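Local atomic coordinates of uncharacterized metal-dependent hydrolase (Pyrococcus horikoshii, PDB entry 3IGH), a protein that is of uncharacterised biological role but, as a metal-dependent amidohydrolase-family protein, probably hydrolyses carbon–nitrogen bonds other than peptide bonds. Residues G267-R272 with E373-E378; T273-K278 with G288-E293; H314-K319 with I337-L342. All blocks are in the same frame, centred on the assembly; numbering follows the deposited sequence.

Along the chain, strand 256-264 leads into a long loop that contains 267-272, 273-278 and 288-293. Contact 2 closes first, bringing 288-293 back against 273-278 just before helix 294-305. Contact 3 follows in series, joining the end of strand 310-315 and the start of helix 318-331 to the turn after strand 336-337. Contact 1 closes last and encloses the other two: 267-272 meets the end of helix 371-375, about a hundred residues on. The three also touch one another. Ser277 OG hydrogen-bonds to Asp318 OD2, Gly267 O to His314 NE2, and Leu342 packs on both Leu276 and Val375, so the long loop is tied to the end of strand 310-315 and the start of helix 318-331.

Contact 1: residues G267-R272 with E373-E378; sequences GSLGAR and ERVGEE. With SO4 (sulfate ion), chain L.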
loop_
_atom_site.group_PDB
_atom_site.type_symbol
_atom_site.label_atom_id
_atom_site.label_comp_id
_atom_site.label_asym_id
_atom_site.label_seq_id
_atom_site.Cartn_x
_atom_site.Cartn_y
_atom_site.Cartn_z
ATOM N N GLY A 267 -23.879 18.401 12.456
ATOM C CA GLY A 267 -22.888 18.964 13.367
ATOM C C GLY A 267 -22.966 18.281 14.716
ATOM O O GLY A 267 -23.099 17.053 14.799
ATOM N N SER A 268 -22.944 19.082 15.776
ATOM C CA SER A 268 -22.891 18.545 17.135
ATOM C C SER A 268 -24.019 19.082 18.013
ATOM O O SER A 268 -24.590 20.134 17.729
ATOM C CB SER A 268 -21.532 18.877 17.764
ATOM O OG SER A 268 -21.351 20.285 17.871
ATOM N N LEU A 269 -24.322 18.358 19.083
ATOM C CA LEU A 269 -25.357 18.787 20.028
ATOM C C LEU A 269 -24.971 20.033 20.803
ATOM O O LEU A 269 -25.834 20.849 21.098
ATOM C CB LEU A 269 -25.751 17.662 20.979
ATOM C CG LEU A 269 -26.544 16.544 20.304
ATOM C CD1 LEU A 269 -26.472 15.294 21.153
ATOM C CD2 LEU A 269 -27.997 16.956 20.002
ATOM N N GLY A 270 -23.682 20.178 21.107
ATOM C CA GLY A 270 -23.175 21.352 21.830
ATOM C C GLY A 270 -23.479 22.661 21.138
ATOM O O GLY A 270 -23.990 23.594 21.755
ATOM N N ALA A 271 -23.195 22.703 19.839
ATOM C CA ALA A 271 -23.409 23.890 19.027
ATOM C C ALA A 271 -24.836 23.967 18.478
ATOM O O ALA A 271 -25.185 24.941 17.800
ATOM C CB ALA A 271 -22.391 23.926 17.879
ATOM N N ARG A 272 -25.643 22.945 18.783
ATOM C CA ARG A 272 -27.016 22.781 18.263
ATOM C C ARG A 272 -27.059 22.671 16.730
ATOM O O ARG A 272 -27.995 23.142 16.083
ATOM C CB ARG A 272 -27.993 23.861 18.783
ATOM C CG ARG A 272 -28.024 23.999 20.314
ATOM C CD ARG A 272 -29.171 24.897 20.775
ATOM N NE ARG A 272 -29.181 25.104 22.225
ATOM C CZ ARG A 272 -28.440 26.008 22.863
ATOM N NH1 ARG A 272 -27.619 26.804 22.191
ATOM N NH2 ARG A 272 -28.516 26.111 24.184
ATOM N N GLU A 373 -30.423 19.204 28.588
ATOM C CA GLU A 373 -30.999 20.501 28.212
ATOM C C GLU A 373 -31.242 20.602 26.699
ATOM O O GLU A 373 -32.267 21.133 26.269
ATOM C CB GLU A 373 -30.130 21.668 28.677
ATOM C CG GLU A 373 -30.300 22.008 30.154
ATOM C CD GLU A 373 -29.659 20.969 31.038
ATOM O OE1 GLU A 373 -30.383 20.350 31.847
ATOM O OE2 GLU A 373 -28.438 20.747 30.884
ATOM N N ARG A 374 -30.298 20.090 25.906
ATOM C CA ARG A 374 -30.446 20.075 24.439
ATOM C C ARG A 374 -31.642 19.256 23.947
ATOM O O ARG A 374 -32.399 19.714 23.082
ATOM C CB ARG A 374 -29.178 19.548 23.759
ATOM C CG ARG A 374 -27.922 20.390 23.964
ATOM C CD ARG A 374 -28.029 21.788 23.359
ATOM N NE ARG A 374 -26.741 22.489 23.421
ATOM C CZ ARG A 374 -26.294 23.154 24.487
ATOM N NH1 ARG A 374 -25.108 23.745 24.447
ATOM N NH2 ARG A 374 -27.029 23.228 25.597
ATOM N N VAL A 375 -31.802 18.048 24.480
ATOM C CA VAL A 375 -32.771 17.100 23.932
ATOM C C VAL A 375 -34.023 16.899 24.775
ATOM O O VAL A 375 -35.008 16.325 24.293
ATOM C CB VAL A 375 -32.125 15.713 23.585
ATOM C CG1 VAL A 375 -30.890 15.899 22.702
ATOM C CG2 VAL A 375 -31.788 14.904 24.853
ATOM N N GLY A 376 -33.999 17.359 26.026
ATOM C CA GLY A 376 -35.162 17.196 26.910
ATOM C C GLY A 376 -35.341 15.785 27.446
ATOM O O GLY A 376 -34.732 14.829 26.943
ATOM N N GLU A 377 -36.199 15.647 28.436
ATOM C CA GLU A 377 -36.447 14.365 29.045
ATOM C C GLU A 377 -37.099 13.338 28.191
ATOM O O GLU A 377 -36.902 12.177 28.341
ATOM C CB GLU A 377 -37.247 14.492 30.321
ATOM C CG GLU A 377 -36.694 13.671 31.431
ATOM C CD GLU A 377 -35.900 14.510 32.379
ATOM O OE1 GLU A 377 -35.471 15.595 31.969
ATOM O OE2 GLU A 377 -35.738 14.123 33.545
ATOM N N GLU A 378 -37.919 13.808 27.290
ATOM C CA GLU A 378 -38.623 12.914 26.371
ATOM C C GLU A 378 -37.718 12.207 25.357
ATOM O O GLU A 378 -38.119 11.201 24.774
ATOM C CB GLU A 378 -39.764 13.650 25.658
ATOM C CG GLU A 378 -40.895 14.117 26.589
ATOM C CD GLU A 378 -41.369 13.031 27.552
ATOM O OE1 GLU A 378 -41.996 12.050 27.092
ATOM O OE2 GLU A 378 -41.114 13.163 28.770
HETATM S S SO4 L . -39.049 17.628 27.821
HETATM O O1 SO4 L . -38.050 17.989 28.824
HETATM O O2 SO4 L . -39.297 18.772 26.948
HETATM O O3 SO4 L . -38.567 16.519 27.013
HETATM O O4 SO4 L . -40.286 17.226 28.484
#
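Gly270 O is held by two nitrogens of Arg374: NH1 makes a nearly straight bond of 2.9 Å (163° at the hydrogen), lying in the carbonyl plane on a lone pair, and NE adds a weak one at 3.4 Å. Arg374 NE also donates to Leu269 O at 3.0 Å, from a position tilted out of that carbonyl's plane. A bend at chi2 (-64°) in the Arg374 chain turns the guanidinium edge-on to these two carbonyls. Over one of its faces lies the guanidinium of Arg272, at the end of an extended chain, with planes 24° apart and centres 3.9 Å apart in an offset stack. Arg272 NH2 and Arg374 NH2 come within 3.5 Å, but both form salt bridges to Asp282 OD2, which probably offsets the like charges. The contact thus pins the loop after strand 256-264 of the amidohydrolase barrel to helix 371-375. Leu269 CD2 also meets Val375 CG1 at 4.1 Å, the side chains crossing at about a right angle, and Leu269 packs on Ile316 and Trp370. Beyond Gly376, which has positive phi, Glu377 N and Glu378 N bind a sulfate, probably from the crystallisation liquor, Glu378 N at 2.8 Å from its O3.

Contact 2: residues T273-K278 with G288-E293; sequences TALLSK and GQLVME
The flat groups here are backbone peptides: Leu275 CD1 sits squarely over one face of the Gly288-Gln289 peptide, 4.0 Å from Gly288 C, while the N-H of that same peptide is donated to Thr273 O. Both segments belong to the long excursion between strand 256-264 and helix 294-305, a connection at the barrel of this amidohydrolase. The chain leaves at Thr273 and is back beside it at Gly288, where the two CA atoms are 4.0 Å apart, and neither segment forms a regular strand. The closing bond, Gln289 N to Thr273 O, measures 2.9 Å and is bent (143° at the hydrogen). Its donor stands well above the carbonyl plane, 53° out of it, instead of on a lone pair. Gln289 O, the backbone carbonyl, also lies 3.1 Å from Thr273 O, an approach of two acceptors. On the side-chain level, Leu275 and Leu290 share a conformation, each with CG trans to its own backbone N. This turns Leu275 toward 288-293, where its CD2 reaches Leu290 CD1 at 3.9 Å. Both leucines also lean on helix 318-331, Leu275 on Lys319 and Ala320, Leu290 on Val323. Thr273 OG1 turns instead to Ser268 N, holding the neighbouring part of the loop. Having no side chain in the way, Gly288 brings its CA to 3.2 Å from Ala274 O, a CA-H...O contact at 154°; the same oxygen accepts a hydrogen bond from Tyr280 OH.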
loop_
_atom_site.group_PDB
_atom_site.type_symbol
_atom_site.label_atom_id
_atom_site.label_comp_id
_atom_site.label_asym_id
_atom_site.label_seq_id
_atom_site.Cartn_x
_atom_site.Cartn_y
_atom_site.Cartn_z
ATOM N N THR A 273 -26.042 22.027 16.168
ATOM C CA THR A 273 -25.950 21.826 14.727
ATOM C C THR A 273 -26.211 20.375 14.333
ATOM O O THR A 273 -26.306 20.055 13.141
ATOM C CB THR A 273 -24.602 22.329 14.171
ATOM O OG1 THR A 273 -23.530 21.813 14.971
ATOM C CG2 THR A 273 -24.554 23.855 14.205
ATOM N N ALA A 274 -26.357 19.508 15.338
ATOM C CA ALA A 274 -26.789 18.136 15.124
ATOM C C ALA A 274 -28.243 18.147 14.680
ATOM O O ALA A 274 -29.054 18.915 15.209
ATOM C CB ALA A 274 -26.614 17.294 16.387
ATOM N N LEU A 275 -28.565 17.302 13.705
ATOM C CA LEU A 275 -29.873 17.359 13.043
ATOM C C LEU A 275 -30.911 16.470 13.715
ATOM O O LEU A 275 -30.818 15.244 13.674
ATOM C CB LEU A 275 -29.734 16.999 11.554
ATOM C CG LEU A 275 -30.983 17.160 10.679
ATOM C CD1 LEU A 275 -31.388 18.631 10.572
ATOM C CD2 LEU A 275 -30.706 16.577 9.299
ATOM N N LEU A 276 -31.917 17.109 14.304
ATOM C CA LEU A 276 -32.953 16.427 15.076
ATOM C C LEU A 276 -34.275 16.360 14.295
ATOM O O LEU A 276 -34.489 17.165 13.393
ATOM C CB LEU A 276 -33.183 17.181 16.399
ATOM C CG LEU A 276 -31.985 17.541 17.291
ATOM C CD1 LEU A 276 -32.434 18.141 18.619
ATOM C CD2 LEU A 276 -31.128 16.322 17.538
ATOM N N SER A 277 -35.149 15.415 14.646
ATOM C CA SER A 277 -36.467 15.323 14.011
ATOM C C SER A 277 -37.489 16.314 14.596
ATOM O O SER A 277 -38.532 16.570 13.986
ATOM C CB SER A 277 -37.004 13.888 14.049
ATOM O OG SER A 277 -36.954 13.350 15.357
ATOM N N LYS A 278 -37.184 16.872 15.770
ATOM C CA LYS A 278 -38.003 17.916 16.415
ATOM C C LYS A 278 -37.050 18.977 16.952
ATOM O O LYS A 278 -35.882 18.667 17.198
ATOM C CB LYS A 278 -38.846 17.324 17.544
ATOM C CG LYS A 278 -40.104 16.624 17.073
ATOM C CD LYS A 278 -40.867 16.028 18.244
ATOM C CE LYS A 278 -42.022 15.156 17.772
ATOM N NZ LYS A 278 -42.604 14.365 18.895
ATOM N N GLY A 288 -31.188 22.011 14.000
ATOM C CA GLY A 288 -29.835 21.616 13.642
ATOM C C GLY A 288 -29.565 21.857 12.175
ATOM O O GLY A 288 -30.309 22.567 11.514
ATOM N N GLN A 289 -28.514 21.239 11.653
ATOM C CA GLN A 289 -28.025 21.607 10.338
ATOM C C GLN A 289 -27.440 20.417 9.580
ATOM O O GLN A 289 -26.468 19.792 10.024
ATOM C CB GLN A 289 -26.994 22.722 10.504
ATOM C CG GLN A 289 -26.422 23.283 9.237
ATOM C CD GLN A 289 -25.328 24.287 9.521
ATOM O OE1 GLN A 289 -24.148 23.999 9.332
ATOM N NE2 GLN A 289 -25.713 25.467 9.997
ATOM N N LEU A 290 -28.056 20.115 8.438
ATOM C CA LEU A 290 -27.567 19.106 7.512
ATOM C C LEU A 290 -26.376 19.666 6.749
ATOM O O LEU A 290 -26.463 20.732 6.129
ATOM C CB LEU A 290 -28.682 18.675 6.551
ATOM C CG LEU A 290 -28.432 17.517 5.581
ATOM C CD1 LEU A 290 -28.321 16.181 6.302
ATOM C CD2 LEU A 290 -29.527 17.470 4.524
ATOM N N VAL A 291 -25.261 18.941 6.817
ATOM C CA VAL A 291 -23.981 19.366 6.250
ATOM C C VAL A 291 -23.901 19.048 4.746
ATOM O O VAL A 291 -23.370 19.832 3.962
ATOM C CB VAL A 291 -22.789 18.683 7.021
ATOM C CG1 VAL A 291 -21.457 18.902 6.318
ATOM C CG2 VAL A 291 -22.702 19.224 8.439
ATOM N N MET A 292 -24.432 17.890 4.367
ATOM C CA MET A 292 -24.376 17.408 2.992
ATOM C C MET A 292 -25.691 16.694 2.716
ATOM O O MET A 292 -26.199 15.988 3.582
ATOM C CB MET A 292 -23.199 16.431 2.838
ATOM C CG MET A 292 -22.802 16.098 1.398
ATOM S SD MET A 292 -21.267 15.128 1.252
ATOM C CE MET A 292 -20.055 16.436 1.194
ATOM N N GLU A 293 -26.232 16.874 1.509
ATOM C CA GLU A 293 -27.484 16.225 1.103
ATOM C C GLU A 293 -27.244 14.782 0.681
ATOM O O GLU A 293 -26.112 14.412 0.361
ATOM C CB GLU A 293 -28.119 16.981 -0.063
ATOM C CG GLU A 293 -28.508 18.424 0.254
ATOM C CD GLU A 293 -29.869 18.561 0.920
ATOM O OE1 GLU A 293 -30.216 19.704 1.268
ATOM O OE2 GLU A 293 -30.603 17.558 1.074
#

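Contact 3: residues H314-K319 with I337-L342; sequences HAIGDK and IEHASL. With SO4 (sulfate ion), chain B.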
loop_
_atom_site.group_PDB
_atom_site.type_symbol
_atom_site.label_atom_id
_atom_site.label_comp_id
_atom_site.label_asym_id
_atom_site.label_seq_id
_atom_site.Cartn_x
_atom_site.Cartn_y
_atom_site.Cartn_z
ATOM N N HIS A 314 -20.447 10.395 9.944
ATOM C CA HIS A 314 -20.791 11.100 11.185
ATOM C C HIS A 314 -22.297 11.365 11.203
ATOM O O HIS A 314 -22.831 12.000 10.286
ATOM C CB HIS A 314 -19.993 12.411 11.200
ATOM C CG HIS A 314 -20.439 13.430 12.212
ATOM N ND1 HIS A 314 -19.589 13.928 13.177
ATOM C CD2 HIS A 314 -21.608 14.103 12.362
ATOM C CE1 HIS A 314 -20.222 14.837 13.896
ATOM N NE2 HIS A 314 -21.454 14.954 13.430
ATOM N N ALA A 315 -22.969 10.888 12.248
ATOM C CA ALA A 315 -24.378 11.226 12.504
ATOM C C ALA A 315 -24.616 11.329 14.008
ATOM O O ALA A 315 -24.588 10.328 14.710
ATOM C CB ALA A 315 -25.309 10.184 11.892
ATOM N N ILE A 316 -24.847 12.545 14.491
ATOM C CA ILE A 316 -25.084 12.768 15.919
ATOM C C ILE A 316 -26.598 12.825 16.197
ATOM O O ILE A 316 -27.112 12.066 17.016
ATOM C CB ILE A 316 -24.284 14.011 16.420
ATOM C CG1 ILE A 316 -22.792 13.659 16.440
ATOM C CG2 ILE A 316 -24.717 14.437 17.829
ATOM C CD1 ILE A 316 -21.863 14.748 16.968
ATOM N N GLY A 317 -27.309 13.696 15.488
ATOM C CA GLY A 317 -28.756 13.835 15.673
ATOM C C GLY A 317 -29.527 12.646 15.137
ATOM O O GLY A 317 -29.013 11.879 14.310
ATOM N N ASP A 318 -30.762 12.477 15.605
ATOM C CA ASP A 318 -31.557 11.323 15.194
ATOM C C ASP A 318 -32.032 11.420 13.740
ATOM O O ASP A 318 -32.157 10.399 13.062
ATOM C CB ASP A 318 -32.736 11.082 16.144
ATOM C CG ASP A 318 -33.804 12.148 16.039
ATOM O OD1 ASP A 318 -33.527 13.336 16.324
ATOM O OD2 ASP A 318 -34.929 11.787 15.654
ATOM N N LYS A 319 -32.276 12.636 13.257
ATOM C CA LYS A 319 -32.631 12.809 11.840
ATOM C C LYS A 319 -31.411 12.598 10.941
ATOM O O LYS A 319 -31.530 12.048 9.852
ATOM C CB LYS A 319 -33.264 14.174 11.569
ATOM C CG LYS A 319 -33.868 14.299 10.176
ATOM C CD LYS A 319 -34.592 15.626 9.989
ATOM C CE LYS A 319 -35.609 15.507 8.859
ATOM N NZ LYS A 319 -36.456 16.728 8.742
ATOM N N ILE A 337 -21.251 3.999 11.115
ATOM C CA ILE A 337 -21.754 5.281 11.577
ATOM C C ILE A 337 -20.938 5.717 12.791
ATOM O O ILE A 337 -20.663 4.921 13.679
ATOM C CB ILE A 337 -23.275 5.231 11.860
ATOM C CG1 ILE A 337 -24.040 5.236 10.535
ATOM C CG2 ILE A 337 -23.738 6.421 12.713
ATOM C CD1 ILE A 337 -25.345 4.481 10.584
ATOM N N GLU A 338 -20.525 6.983 12.776
ATOM C CA GLU A 338 -19.745 7.571 13.849
ATOM C C GLU A 338 -20.666 8.355 14.775
ATOM O O GLU A 338 -21.535 9.101 14.300
ATOM C CB GLU A 338 -18.668 8.494 13.278
ATOM C CG GLU A 338 -17.857 7.878 12.135
ATOM C CD GLU A 338 -17.259 6.524 12.501
ATOM O OE1 GLU A 338 -16.432 6.462 13.433
ATOM O OE2 GLU A 338 -17.627 5.521 11.858
ATOM N N HIS A 339 -20.449 8.161 16.082
ATOM C CA HIS A 339 -21.180 8.775 17.198
ATOM C C HIS A 339 -22.481 8.060 17.548
ATOM O O HIS A 339 -22.598 7.466 18.631
ATOM C CB HIS A 339 -21.429 10.273 16.985
ATOM C CG HIS A 339 -20.181 11.095 16.906
ATOM N ND1 HIS A 339 -19.714 11.842 17.966
ATOM C CD2 HIS A 339 -19.318 11.311 15.884
ATOM C CE1 HIS A 339 -18.606 12.466 17.606
ATOM N NE2 HIS A 339 -18.342 12.157 16.348
ATOM N N ALA A 340 -23.453 8.132 16.633
ATOM C CA ALA A 340 -24.805 7.582 16.839
ATOM C C ALA A 340 -25.374 8.025 18.193
ATOM O O ALA A 340 -25.877 7.214 18.976
ATOM C CB ALA A 340 -24.803 6.052 16.700
ATOM N N SER A 341 -25.276 9.327 18.453
ATOM C CA SER A 341 -25.510 9.889 19.786
ATOM C C SER A 341 -26.970 9.849 20.223
ATOM O O SER A 341 -27.262 9.685 21.407
ATOM C CB SER A 341 -24.990 11.323 19.834
ATOM O OG SER A 341 -23.629 11.375 19.414
ATOM N N LEU A 342 -27.867 9.980 19.254
ATOM C CA LEU A 342 -29.307 9.958 19.478
ATOM C C LEU A 342 -29.933 8.947 18.524
ATOM O O LEU A 342 -29.959 9.174 17.310
ATOM C CB LEU A 342 -29.898 11.333 19.187
ATOM C CG LEU A 342 -30.023 12.399 20.267
ATOM C CD1 LEU A 342 -30.915 13.491 19.739
ATOM C CD2 LEU A 342 -30.641 11.824 21.504
HETATM S S SO4 B . -16.071 13.888 14.092
HETATM O O1 SO4 B . -14.704 13.504 13.801
HETATM O O2 SO4 B . -16.254 13.926 15.535
HETATM O O3 SO4 B . -16.313 15.225 13.568
HETATM O O4 SO4 B . -16.986 12.899 13.510
HETATM O O HOH W 1 -27.507 9.258 15.968
#
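His314 and His339 incline their rings toward each other as an oblique pair, centroids 4.9 Å apart and planes at 55°. Each turns a nitrogen to the same sulfate, probably from the crystallisation liquor: His314 ND1 donates to O4 at 2.8 Å, nearly straight, and His339 NE2 to O2 at 2.9 Å, with O2 near the ring plane. His314 gets there with CG trans to the backbone N (chi1 166°), and Gly267 O takes the bond from its NE2. Ile316 lies over one face of the His339 ring, a CH-pi contact with CD1 4.0 Å from the centroid; its other branch, CG2, rests against Ser341 OG at 3.6 Å. Ala315 CB packs on Ile337 CG2.

The backbones pair in parallel. Ala315 N bonds almost linearly to Glu338 O (3.1 Å), and weak bonds from Ala340 N to Ala315 O and from Leu342 N to Ile316 O continue past the corner at Glu338. A water lies within hydrogen-bonding distance of both Ile316 O and Leu342 O. Glu338 turns its carboxylate to His67 and Arg336. Strand 310-315, helix 318-331 and strand 336-337 form a beta-alpha-beta crossover of the TIM barrel. His67 NE2 and Lys262 NZ also bind the sulfate, and histidines gathered with a lysine at the C-terminal strand ends are consistent with the metal site of amidohydrolases.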